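Local structure of methyl-accepting chemotaxis sensory transducer (Anaeromyxobacter dehalogenans, 4K08) at residues F96-Y110 and P122-V136. The protein probably senses small molecules in the periplasm through its PAS-like Cache domain and passes the signal on to the chemotaxis machinery. Numbering follows the deposited sequence. Where two conformers were deposited one is given.
Sequences FVRTVRARGSGFVDY and PKISFVTQYQPWGWV. With ACT (acetate ion), chain C.
F126 turns its ring edge onto the face of F107, a T-shaped pair with F126 CD1 over the ring centre and the planes at 65°. On the other side of the hairpin, V127 CG1 sits over one face of F96, 3.9 Å from the ring centroid, with V108 CB and Y110 CE1 at that ring's edge. K123 CB lies loosely over one face of the Y110 ring, and acetate OXT is at its edge, in plane. Between the F107/F126 and V127/Y110 sides of the sheet run the backbone bonds of antiparallel strands 105-113 and 120-130, among them V127 N to G106 O at 3.0 Å. Besides F96, helix 92-103 sends V100 onto V127 and V136; V100 CG1 meets V127 CG2 at 3.7 Å. Y110 OH accepts from S125 OG (2.6 Å) and donates to acetate OXT (2.5 Å). With CG anti to the backbone N (chi1 -170°) and the chain extended beyond it, K123 puts NZ 2.7 Å from the same OXT. A phenylalanine at Y110 would probably leave S125 OG without its acceptor and the carboxylate with one donor fewer. Y57 and H70 also bind this acetate, probably from the crystallisation liquor; so many donors are consistent with a Cache sensor site for a small carboxylate.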
ATOM      1  N   PHE A  96      -8.059  -3.698   4.451  1.00 38.28           N
ATOM      2  CA  PHE A  96      -7.710  -2.849   3.298  1.00 37.96           C
ATOM      3  C   PHE A  96      -8.644  -3.134   2.112  1.00 34.41           C
ATOM      4  O   PHE A  96      -9.121  -2.224   1.447  1.00 34.95           O
ATOM      5  CB  PHE A  96      -6.282  -3.112   2.803  1.00 38.13           C
ATOM      6  CG  PHE A  96      -5.205  -2.806   3.811  1.00 34.79           C
ATOM      7  CD1 PHE A  96      -5.444  -1.973   4.892  1.00 32.47           C
ATOM      8  CD2 PHE A  96      -3.918  -3.322   3.635  1.00 35.07           C
ATOM      9  CE1 PHE A  96      -4.429  -1.698   5.807  1.00 31.76           C
ATOM     10  CE2 PHE A  96      -2.901  -3.056   4.556  1.00 29.85           C
ATOM     11  CZ  PHE A  96      -3.157  -2.233   5.631  1.00 28.00           C
ATOM     12  N   VAL A  97      -8.823  -4.416   1.823  1.00 34.33           N
ATOM     13  CA  VAL A  97      -9.597  -4.822   0.648  1.00 35.38           C
ATOM     14  C   VAL A  97     -11.056  -4.398   0.832  1.00 40.02           C
ATOM     15  O   VAL A  97     -11.660  -3.878  -0.110  1.00 38.69           O
ATOM     16  CB  VAL A  97      -9.457  -6.356   0.340  1.00 37.87           C
ATOM     17  CG1 VAL A  97     -10.600  -6.886  -0.657  1.00 36.83           C
ATOM     18  CG2 VAL A  97      -8.060  -6.642  -0.157  1.00 34.14           C
ATOM     19  N   ARG A  98     -11.603  -4.578   2.044  1.00 48.47           N
ATOM     20  CA  ARG A  98     -12.984  -4.143   2.332  1.00 54.15           C
ATOM     21  C   ARG A  98     -13.132  -2.635   2.196  1.00 50.58           C
ATOM     22  O   ARG A  98     -14.099  -2.150   1.650  1.00 46.48           O
ATOM     23  CB  ARG A  98     -13.436  -4.555   3.740  1.00 57.32           C
ATOM     24  CG  ARG A  98     -13.738  -6.037   3.911  1.00 58.88           C
ATOM     25  CD  ARG A  98     -14.549  -6.278   5.210  1.00 62.10           C
ATOM     26  NE  ARG A  98     -13.784  -7.030   6.202  1.00 61.96           N
ATOM     27  CZ  ARG A  98     -13.378  -8.294   6.020  1.00 55.84           C
ATOM     28  NH1 ARG A  98     -12.654  -8.920   6.982  1.00 52.85           N
ATOM     29  NH2 ARG A  98     -13.676  -8.934   4.858  1.00 50.78           N
ATOM     30  N   THR A  99     -12.144  -1.898   2.681  1.00 44.66           N
ATOM     31  CA  THR A  99     -12.166  -0.443   2.623  1.00 42.53           C
ATOM     32  C   THR A  99     -12.133   0.068   1.187  1.00 48.79           C
ATOM     33  O   THR A  99     -12.868   0.994   0.847  1.00 52.42           O
ATOM     34  CB  THR A  99     -10.930   0.137   3.351  1.00 42.82           C
ATOM     35  OG1 THR A  99     -10.947  -0.312   4.709  1.00 40.52           O
ATOM     36  CG2 THR A  99     -10.915   1.665   3.296  1.00 43.16           C
ATOM     37  N   VAL A 100     -11.250  -0.472   0.341  1.00 43.47           N
ATOM     38  CA  VAL A 100     -11.179   0.060  -1.014  1.00 42.49           C
ATOM     39  C   VAL A 100     -12.379  -0.489  -1.821  1.00 46.94           C
ATOM     40  O   VAL A 100     -12.927   0.237  -2.637  1.00 46.12           O
ATOM     41  CB  VAL A 100      -9.861  -0.224  -1.784  1.00 38.77           C
ATOM     42  CG1 VAL A 100      -8.567   0.248  -0.941  1.00 38.95           C
ATOM     43  CG2 VAL A 100      -9.777  -1.678  -2.197  1.00 38.69           C
ATOM     44  N   ARG A 101     -12.761  -1.751  -1.606  0.55 50.25           N
ATOM     45  CA  ARG A 101     -13.891  -2.331  -2.358  0.55 53.83           C
ATOM     46  C   ARG A 101     -15.187  -1.611  -1.986  0.55 56.44           C
ATOM     47  O   ARG A 101     -16.082  -1.478  -2.812  0.55 59.91           O
ATOM     48  CB  ARG A 101     -14.045  -3.851  -2.123  0.55 45.37           C
ATOM     49  CG  ARG A 101     -13.332  -4.754  -3.155  0.55 44.37           C
ATOM     50  CD  ARG A 101     -14.012  -6.154  -3.315  0.55 47.90           C
ATOM     51  NE  ARG A 101     -13.694  -7.114  -2.238  0.55 45.79           N
ATOM     52  CZ  ARG A 101     -13.057  -8.283  -2.410  0.55 44.19           C
ATOM     53  NH1 ARG A 101     -12.821  -9.069  -1.359  0.55 43.45           N
ATOM     54  NH2 ARG A 101     -12.659  -8.686  -3.619  0.55 44.02           N
ATOM     55  N   ALA A 102     -15.286  -1.153  -0.740  1.00 51.85           N
ATOM     56  CA  ALA A 102     -16.483  -0.473  -0.274  1.00 52.46           C
ATOM     57  C   ALA A 102     -16.424   1.071  -0.364  1.00 52.84           C
ATOM     58  O   ALA A 102     -17.461   1.684  -0.564  1.00 50.30           O
ATOM     59  CB  ALA A 102     -16.881  -0.962   1.168  1.00 44.56           C
ATOM     60  N   ARG A 103     -15.265   1.699  -0.224  1.00 70.50           N
ATOM     61  CA  ARG A 103     -15.200   3.177  -0.173  1.00 72.39           C
ATOM     62  C   ARG A 103     -14.261   3.838  -1.211  1.00 70.03           C
ATOM     63  O   ARG A 103     -14.190   5.067  -1.299  1.00 74.00           O
ATOM     64  CB  ARG A 103     -14.789   3.613   1.226  1.00 20.00           C
ATOM     65  N   GLY A 104     -13.548   3.015  -1.981  1.00 48.69           N
ATOM     66  CA  GLY A 104     -12.566   3.494  -2.945  1.00 47.06           C
ATOM     67  C   GLY A 104     -11.169   3.678  -2.315  1.00 47.10           C
ATOM     68  O   GLY A 104     -10.135   3.360  -2.916  1.00 46.32           O
ATOM     69  N   SER A 105     -11.135   4.186  -1.091  1.00 52.76           N
ATOM     70  CA  SER A 105      -9.878   4.490  -0.433  1.00 51.55           C
ATOM     71  C   SER A 105     -10.232   4.852   0.997  1.00 51.28           C
ATOM     72  O   SER A 105     -11.434   4.968   1.312  1.00 44.56           O
ATOM     73  CB  SER A 105      -9.203   5.659  -1.135  1.00 49.79           C
ATOM     74  OG  SER A 105      -9.973   6.822  -0.912  1.00 53.94           O
ATOM     75  N   GLY A 106      -9.221   5.006   1.860  1.00 50.05           N
ATOM     76  CA  GLY A 106      -9.460   5.381   3.259  1.00 50.89           C
ATOM     77  C   GLY A 106      -8.322   5.015   4.216  1.00 48.45           C
ATOM     78  O   GLY A 106      -7.368   4.330   3.822  1.00 43.91           O
ATOM     79  N   PHE A 107      -8.427   5.455   5.472  1.00 43.26           N
ATOM     80  CA  PHE A 107      -7.433   5.108   6.504  1.00 40.85           C
ATOM     81  C   PHE A 107      -7.788   3.802   7.216  1.00 41.89           C
ATOM     82  O   PHE A 107      -8.963   3.529   7.473  1.00 39.64           O
ATOM     83  CB  PHE A 107      -7.298   6.229   7.549  1.00 41.29           C
ATOM     84  CG  PHE A 107      -6.694   7.479   7.001  1.00 43.60           C
ATOM     85  CD1 PHE A 107      -5.298   7.601   6.867  1.00 41.20           C
ATOM     86  CD2 PHE A 107      -7.502   8.516   6.565  1.00 44.25           C
ATOM     87  CE1 PHE A 107      -4.741   8.755   6.328  1.00 40.46           C
ATOM     88  CE2 PHE A 107      -6.947   9.660   6.031  1.00 43.44           C
ATOM     89  CZ  PHE A 107      -5.560   9.785   5.920  1.00 44.70           C
ATOM     90  N   VAL A 108      -6.772   2.992   7.522  1.00 34.70           N
ATOM     91  CA  VAL A 108      -6.968   1.783   8.322  1.00 37.73           C
ATOM     92  C   VAL A 108      -5.820   1.794   9.319  1.00 38.88           C
ATOM     93  O   VAL A 108      -4.651   2.049   8.921  1.00 36.34           O
ATOM     94  CB  VAL A 108      -6.912   0.455   7.481  1.00 37.21           C
ATOM     95  CG1 VAL A 108      -6.969  -0.776   8.405  1.00 35.12           C
ATOM     96  CG2 VAL A 108      -8.034   0.393   6.437  1.00 39.93           C
ATOM     97  N   ASP A 109      -6.135   1.522  10.590  1.00 36.19           N
ATOM     98  CA  ASP A 109      -5.108   1.462  11.614  1.00 43.42           C
ATOM     99  C   ASP A 109      -4.874   0.023  12.056  1.00 37.72           C
ATOM    100  O   ASP A 109      -5.759  -0.799  11.990  1.00 33.92           O
ATOM    101  CB  ASP A 109      -5.401   2.426  12.783  1.00 51.86           C
ATOM    102  CG  ASP A 109      -6.776   2.262  13.348  1.00 54.38           C
ATOM    103  OD1 ASP A 109      -7.195   1.112  13.641  1.00 51.21           O
ATOM    104  OD2 ASP A 109      -7.453   3.300  13.515  1.00 53.78           O
ATOM    105  N   TYR A 110      -3.644  -0.290  12.440  1.00 31.06           N
ATOM    106  CA  TYR A 110      -3.257  -1.656  12.777  1.00 30.56           C
ATOM    107  C   TYR A 110      -1.844  -1.566  13.340  1.00 27.88           C
ATOM    108  O   TYR A 110      -1.285  -0.468  13.431  1.00 28.87           O
ATOM    109  CB  TYR A 110      -3.269  -2.590  11.518  1.00 28.72           C
ATOM    110  CG  TYR A 110      -2.450  -2.041  10.347  1.00 28.42           C
ATOM    111  CD1 TYR A 110      -2.967  -1.034   9.535  1.00 28.24           C
ATOM    112  CD2 TYR A 110      -1.154  -2.519  10.068  1.00 26.90           C
ATOM    113  CE1 TYR A 110      -2.212  -0.518   8.435  1.00 29.66           C
ATOM    114  CE2 TYR A 110      -0.383  -1.991   8.952  1.00 27.52           C
ATOM    115  CZ  TYR A 110      -0.930  -0.994   8.174  1.00 29.02           C
ATOM    116  OH  TYR A 110      -0.226  -0.468   7.105  1.00 28.13           O
ATOM    117  N   PRO A 122       1.864   0.816  16.618  1.00 25.90           N
ATOM    118  CA  PRO A 122       0.701   1.454  16.008  1.00 30.84           C
ATOM    119  C   PRO A 122       1.008   2.209  14.728  1.00 30.41           C
ATOM    120  O   PRO A 122       1.928   3.041  14.658  1.00 26.38           O
ATOM    121  CB  PRO A 122       0.174   2.401  17.121  1.00 32.47           C
ATOM    122  CG  PRO A 122       0.563   1.676  18.400  1.00 31.44           C
ATOM    123  CD  PRO A 122       1.961   1.133  18.070  1.00 31.55           C
ATOM    124  N   LYS A 123       0.202   1.908  13.720  1.00 28.21           N
ATOM    125  CA  LYS A 123       0.370   2.466  12.394  1.00 29.70           C
ATOM    126  C   LYS A 123      -0.985   2.902  11.851  1.00 29.35           C
ATOM    127  O   LYS A 123      -2.023   2.257  12.110  1.00 27.03           O
ATOM    128  CB  LYS A 123       1.035   1.429  11.464  1.00 24.70           C
ATOM    129  CG  LYS A 123       1.483   1.991  10.088  1.00 27.18           C
ATOM    130  CD  LYS A 123       2.467   1.011   9.365  1.00 24.56           C
ATOM    131  CE  LYS A 123       2.903   1.574   7.966  1.00 27.87           C
ATOM    132  NZ  LYS A 123       3.897   0.647   7.308  1.00 23.33           N
ATOM    133  N   ILE A 124      -0.984   4.001  11.111  1.00 26.27           N
ATOM    134  CA  ILE A 124      -2.181   4.466  10.433  1.00 35.11           C
ATOM    135  C   ILE A 124      -1.854   4.606   8.940  1.00 36.99           C
ATOM    136  O   ILE A 124      -0.981   5.409   8.569  1.00 31.73           O
ATOM    137  CB  ILE A 124      -2.695   5.832  11.006  1.00 35.70           C
ATOM    138  CG1 ILE A 124      -3.027   5.710  12.517  1.00 38.46           C
ATOM    139  CG2 ILE A 124      -3.916   6.278  10.234  1.00 37.01           C
ATOM    140  CD1 ILE A 124      -3.407   7.037  13.176  1.00 43.40           C
ATOM    141  N   SER A 125      -2.510   3.813   8.094  1.00 34.36           N
ATOM    142  CA  SER A 125      -2.186   3.832   6.666  1.00 35.47           C
ATOM    143  C   SER A 125      -3.337   4.340   5.819  1.00 37.43           C
ATOM    144  O   SER A 125      -4.528   4.096   6.134  1.00 34.43           O
ATOM    145  CB  SER A 125      -1.772   2.441   6.201  1.00 33.43           C
ATOM    146  OG  SER A 125      -0.514   2.078   6.755  1.00 27.76           O
ATOM    147  N   PHE A 126      -3.002   5.077   4.767  1.00 34.54           N
ATOM    148  CA  PHE A 126      -3.969   5.334   3.707  1.00 36.96           C
ATOM    149  C   PHE A 126      -3.805   4.308   2.571  1.00 36.71           C
ATOM    150  O   PHE A 126      -2.688   4.126   2.038  1.00 33.81           O
ATOM    151  CB  PHE A 126      -3.835   6.745   3.152  1.00 37.82           C
ATOM    152  CG  PHE A 126      -5.049   7.195   2.358  1.00 38.69           C
ATOM    153  CD1 PHE A 126      -6.232   7.561   3.018  1.00 40.07           C
ATOM    154  CD2 PHE A 126      -5.016   7.228   0.971  1.00 38.53           C
ATOM    155  CE1 PHE A 126      -7.357   7.981   2.305  1.00 42.43           C
ATOM    156  CE2 PHE A 126      -6.141   7.640   0.238  1.00 44.40           C
ATOM    157  CZ  PHE A 126      -7.314   8.014   0.911  1.00 43.69           C
ATOM    158  N   VAL A 127      -4.905   3.636   2.223  1.00 32.43           N
ATOM    159  CA  VAL A 127      -4.923   2.699   1.099  1.00 33.24           C
ATOM    160  C   VAL A 127      -5.841   3.159  -0.021  1.00 39.43           C
ATOM    161  O   VAL A 127      -6.889   3.776   0.199  1.00 39.23           O
ATOM    162  CB  VAL A 127      -5.347   1.291   1.506  1.00 36.67           C
ATOM    163  CG1 VAL A 127      -4.261   0.649   2.386  1.00 32.29           C
ATOM    164  CG2 VAL A 127      -6.788   1.297   2.178  1.00 33.72           C
ATOM    165  N   THR A 128      -5.424   2.858  -1.238  1.00 38.14           N
ATOM    166  CA  THR A 128      -6.196   3.232  -2.411  1.00 44.08           C
ATOM    167  C   THR A 128      -6.180   2.065  -3.394  1.00 43.83           C
ATOM    168  O   THR A 128      -5.466   1.100  -3.185  1.00 41.54           O
ATOM    169  CB  THR A 128      -5.663   4.522  -3.030  1.00 51.98           C
ATOM    170  OG1 THR A 128      -6.617   4.998  -3.993  1.00 63.38           O
ATOM    171  CG2 THR A 128      -4.307   4.275  -3.670  1.00 44.63           C
ATOM    172  N   GLN A 129      -6.976   2.120  -4.454  1.00 43.98           N
ATOM    173  CA  GLN A 129      -7.022   0.978  -5.365  1.00 42.83           C
ATOM    174  C   GLN A 129      -6.705   1.424  -6.774  1.00 40.72           C
ATOM    175  O   GLN A 129      -6.900   2.597  -7.136  1.00 41.38           O
ATOM    176  CB  GLN A 129      -8.411   0.307  -5.352  1.00 46.23           C
ATOM    177  CG  GLN A 129      -9.466   1.187  -5.964  1.00 48.91           C
ATOM    178  CD  GLN A 129     -10.864   0.582  -5.920  1.00 54.61           C
ATOM    179  OE1 GLN A 129     -11.053  -0.630  -5.654  1.00 51.58           O
ATOM    180  NE2 GLN A 129     -11.858   1.423  -6.203  1.00 56.36           N
ATOM    181  N   TYR A 130      -6.226   0.474  -7.569  1.00 41.03           N
ATOM    182  CA  TYR A 130      -6.202   0.641  -9.020  1.00 43.48           C
ATOM    183  C   TYR A 130      -6.988  -0.536  -9.598  1.00 42.86           C
ATOM    184  O   TYR A 130      -6.484  -1.659  -9.675  1.00 41.52           O
ATOM    185  CB  TYR A 130      -4.743   0.735  -9.554  1.00 38.02           C
ATOM    186  CG  TYR A 130      -4.733   0.931 -11.051  1.00 39.82           C
ATOM    187  CD1 TYR A 130      -5.335   2.061 -11.630  1.00 43.19           C
ATOM    188  CD2 TYR A 130      -4.199  -0.034 -11.899  1.00 41.47           C
ATOM    189  CE1 TYR A 130      -5.375   2.239 -13.021  1.00 43.62           C
ATOM    190  CE2 TYR A 130      -4.234   0.131 -13.296  1.00 42.95           C
ATOM    191  CZ  TYR A 130      -4.823   1.271 -13.845  1.00 46.17           C
ATOM    192  OH  TYR A 130      -4.844   1.442 -15.228  1.00 48.75           O
ATOM    193  N   GLN A 131      -8.250  -0.312  -9.952  1.00 45.70           N
ATOM    194  CA  GLN A 131      -9.156  -1.434 -10.213  1.00 41.50           C
ATOM    195  C   GLN A 131      -8.774  -2.271 -11.426  1.00 41.60           C
ATOM    196  O   GLN A 131      -8.907  -3.499 -11.397  1.00 41.45           O
ATOM    197  CB  GLN A 131     -10.609  -0.959 -10.370  1.00 43.81           C
ATOM    198  CG  GLN A 131     -11.289  -0.707  -9.041  1.00 51.56           C
ATOM    199  CD  GLN A 131     -12.793  -0.880  -9.125  1.00 63.78           C
ATOM    200  OE1 GLN A 131     -13.471  -0.130  -9.829  1.00 68.38           O
ATOM    201  NE2 GLN A 131     -13.322  -1.895  -8.428  1.00 65.40           N
ATOM    202  N   PRO A 132      -8.286  -1.636 -12.497  1.00 39.83           N
ATOM    203  CA  PRO A 132      -8.059  -2.524 -13.649  1.00 41.86           C
ATOM    204  C   PRO A 132      -7.064  -3.664 -13.339  1.00 43.17           C
ATOM    205  O   PRO A 132      -7.086  -4.653 -14.065  1.00 42.00           O
ATOM    206  CB  PRO A 132      -7.505  -1.575 -14.739  1.00 43.30           C
ATOM    207  CG  PRO A 132      -8.051  -0.201 -14.369  1.00 44.05           C
ATOM    208  CD  PRO A 132      -8.107  -0.213 -12.819  1.00 41.56           C
ATOM    209  N   TRP A 133      -6.221  -3.552 -12.299  1.00 38.52           N
ATOM    210  CA  TRP A 133      -5.268  -4.622 -12.014  1.00 38.95           C
ATOM    211  C   TRP A 133      -5.592  -5.328 -10.709  1.00 38.76           C
ATOM    212  O   TRP A 133      -4.876  -6.257 -10.298  1.00 37.84           O
ATOM    213  CB  TRP A 133      -3.834  -4.063 -11.912  1.00 38.25           C
ATOM    214  CG  TRP A 133      -3.283  -3.548 -13.228  1.00 39.25           C
ATOM    215  CD1 TRP A 133      -3.766  -3.805 -14.496  1.00 38.55           C
ATOM    216  CD2 TRP A 133      -2.143  -2.689 -13.390  1.00 39.74           C
ATOM    217  NE1 TRP A 133      -2.991  -3.141 -15.437  1.00 38.67           N
ATOM    218  CE2 TRP A 133      -1.983  -2.460 -14.788  1.00 39.61           C
ATOM    219  CE3 TRP A 133      -1.238  -2.086 -12.483  1.00 36.77           C
ATOM    220  CZ2 TRP A 133      -0.955  -1.660 -15.310  1.00 40.46           C
ATOM    221  CZ3 TRP A 133      -0.208  -1.278 -13.001  1.00 36.08           C
ATOM    222  CH2 TRP A 133      -0.089  -1.061 -14.420  1.00 38.43           C
ATOM    223  N   GLY A 134      -6.658  -4.889 -10.054  1.00 36.87           N
ATOM    224  CA  GLY A 134      -7.053  -5.475  -8.780  1.00 35.53           C
ATOM    225  C   GLY A 134      -5.995  -5.176  -7.707  1.00 35.25           C
ATOM    226  O   GLY A 134      -5.748  -6.016  -6.830  1.00 32.72           O
ATOM    227  N   TRP A 135      -5.338  -4.012  -7.793  1.00 35.05           N
ATOM    228  CA  TRP A 135      -4.310  -3.628  -6.814  1.00 34.60           C
ATOM    229  C   TRP A 135      -4.839  -2.739  -5.684  1.00 36.32           C
ATOM    230  O   TRP A 135      -5.723  -1.896  -5.895  1.00 37.52           O
ATOM    231  CB  TRP A 135      -3.181  -2.835  -7.498  1.00 31.78           C
ATOM    232  CG  TRP A 135      -2.250  -3.690  -8.241  1.00 31.32           C
ATOM    233  CD1 TRP A 135      -2.364  -5.031  -8.469  1.00 31.68           C
ATOM    234  CD2 TRP A 135      -1.033  -3.280  -8.831  1.00 29.94           C
ATOM    235  NE1 TRP A 135      -1.283  -5.479  -9.190  1.00 33.11           N
ATOM    236  CE2 TRP A 135      -0.443  -4.419  -9.411  1.00 33.88           C
ATOM    237  CE3 TRP A 135      -0.359  -2.047  -8.902  1.00 32.02           C
ATOM    238  CZ2 TRP A 135       0.791  -4.362 -10.092  1.00 33.99           C
ATOM    239  CZ3 TRP A 135       0.852  -1.990  -9.568  1.00 31.62           C
ATOM    240  CH2 TRP A 135       1.408  -3.141 -10.169  1.00 32.59           C
ATOM    241  N   VAL A 136      -4.238  -2.899  -4.510  1.00 32.17           N
ATOM    242  CA  VAL A 136      -4.393  -1.947  -3.426  1.00 33.26           C
ATOM    243  C   VAL A 136      -3.007  -1.366  -3.187  1.00 31.57           C
ATOM    244  O   VAL A 136      -2.067  -2.129  -3.048  1.00 29.41           O
ATOM    245  CB  VAL A 136      -4.876  -2.646  -2.130  1.00 36.54           C
ATOM    246  CG1 VAL A 136      -4.890  -1.654  -0.913  1.00 36.51           C
ATOM    247  CG2 VAL A 136      -6.277  -3.266  -2.370  1.00 37.97           C
TER
HETATM  248  C   ACT C 201       2.391  -2.286   5.975  1.00 27.52           C
HETATM  249  O   ACT C 201       3.629  -2.482   5.678  1.00 21.60           O
HETATM  250  OXT ACT C 201       2.102  -1.324   6.732  1.00 22.70           O
HETATM  251  CH3 ACT C 201       1.237  -3.153   5.452  1.00 25.11           C